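Local atomic coordinates of putative DNA protection protein (Streptomyces coelicolor, PDB entry 4CYB), a protein that binds iron and probably oxidises it as a twelve-subunit, ferritin-like Dps assembly, which is thought to protect DNA from oxidative damage. Residues G51-F54 with Y55-H58. Sequence-based numbering, arbitrary orientation. Where two conformers were deposited one is given.
Sequences GATF and YQLH
Phe54 and His58, one helical turn apart, lie side by side at the N-terminal start of helix 54-81 in the ferritin-like four-helix bundle. Their rings are tilted by only 25° yet offset, centroids 5.0 Å apart, with little overlap. What covers one face of Phe54 is instead the His58 CB methylene, a CH-pi contact 4.2 Å from the ring centroid; phenylalanine suits this place because it offers that methylene a flat apolar face. Both side chains have CG anti to the backbone N (chi1 168° and 175°), which sends the two rings off the helix in the same direction. On another side of this turn, the CD1 methyl of Leu57 lies 3.7 Å from Thr53 OG1, the two side chains crossing at an angle.

Two backbone bonds start the helix: Leu57 N to Thr53 O at 3.0 Å and His58 N to Phe54 O. Thr53 is the N-cap residue, although its hydroxyl makes no capping bond. Before it, a type I turn from Gly51 to Phe54 leads into the helix; Gly51 combines a positive phi with an extended psi, backbone angles that suit a residue with no side chain.

Trp159 and Phe160 of a second subunit meet the Phe54 and His58 rings, respectively, edge-to-face. Histidine suits position 58 because its imidazole can stack on His46, a residue that binds ferric iron in this protein, though not in this chain, and whose ND1 is hydrogen-bonded to the His58 carbonyl O.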
# COMPACT_ATOMS: atom_id res chain seq x y z
N GLY J 51 -27.10 12.33 -19.00
CA GLY J 51 -26.90 13.73 -19.29
C GLY J 51 -25.43 14.10 -19.36
O GLY J 51 -24.52 13.26 -19.11
N ALA J 52 -25.20 15.39 -19.61
CA ALA J 52 -23.84 15.89 -19.88
C ALA J 52 -22.90 15.76 -18.65
O ALA J 52 -21.68 15.87 -18.78
CB ALA J 52 -23.94 17.36 -20.32
N THR J 53 -23.48 15.57 -17.46
CA THR J 53 -22.65 15.52 -16.24
C THR J 53 -22.73 14.11 -15.66
O THR J 53 -22.51 13.92 -14.46
CB THR J 53 -23.01 16.60 -15.21
OG1 THR J 53 -24.40 16.49 -14.87
CG2 THR J 53 -22.65 17.98 -15.73
N PHE J 54 -22.98 13.12 -16.53
CA PHE J 54 -23.24 11.74 -16.06
C PHE J 54 -22.07 11.27 -15.20
O PHE J 54 -22.28 10.79 -14.09
CB PHE J 54 -23.39 10.77 -17.22
CG PHE J 54 -23.36 9.31 -16.82
CD1 PHE J 54 -24.51 8.69 -16.27
CD2 PHE J 54 -22.20 8.56 -16.96
CE1 PHE J 54 -24.51 7.33 -15.89
CE2 PHE J 54 -22.17 7.20 -16.55
CZ PHE J 54 -23.33 6.59 -16.04
N TYR J 55 -20.85 11.35 -15.70
CA TYR J 55 -19.77 10.65 -14.95
C TYR J 55 -19.53 11.34 -13.58
O TYR J 55 -19.35 10.69 -12.55
CB TYR J 55 -18.49 10.56 -15.82
CG TYR J 55 -17.32 9.82 -15.22
CD1 TYR J 55 -17.43 8.50 -14.80
CD2 TYR J 55 -16.05 10.42 -15.19
CE1 TYR J 55 -16.31 7.80 -14.31
CE2 TYR J 55 -14.94 9.74 -14.72
CZ TYR J 55 -15.10 8.43 -14.29
OH TYR J 55 -14.03 7.75 -13.77
N GLN J 56 -19.52 12.68 -13.55
CA GLN J 56 -19.45 13.44 -12.32
C GLN J 56 -20.50 12.99 -11.28
O GLN J 56 -20.22 12.74 -10.11
CB GLN J 56 -19.74 14.94 -12.68
CG GLN J 56 -20.02 15.78 -11.46
CD GLN J 56 -20.40 17.19 -11.84
OE1 GLN J 56 -21.57 17.49 -11.96
NE2 GLN J 56 -19.40 18.05 -12.11
N LEU J 57 -21.77 12.96 -11.71
CA LEU J 57 -22.82 12.64 -10.74
C LEU J 57 -22.82 11.16 -10.36
O LEU J 57 -23.09 10.80 -9.21
CB LEU J 57 -24.21 13.03 -11.28
CG LEU J 57 -24.40 14.56 -11.31
CD1 LEU J 57 -25.80 14.94 -11.83
CD2 LEU J 57 -24.09 15.21 -9.94
N HIS J 58 -22.54 10.31 -11.35
CA HIS J 58 -22.41 8.86 -11.10
C HIS J 58 -21.39 8.63 -9.98
O HIS J 58 -21.66 7.89 -9.03
CB HIS J 58 -22.03 8.22 -12.41
CG HIS J 58 -21.74 6.74 -12.34
ND1 HIS J 58 -22.72 5.83 -12.37
CD2 HIS J 58 -20.54 6.04 -12.30
CE1 HIS J 58 -22.16 4.56 -12.40
NE2 HIS J 58 -20.82 4.71 -12.36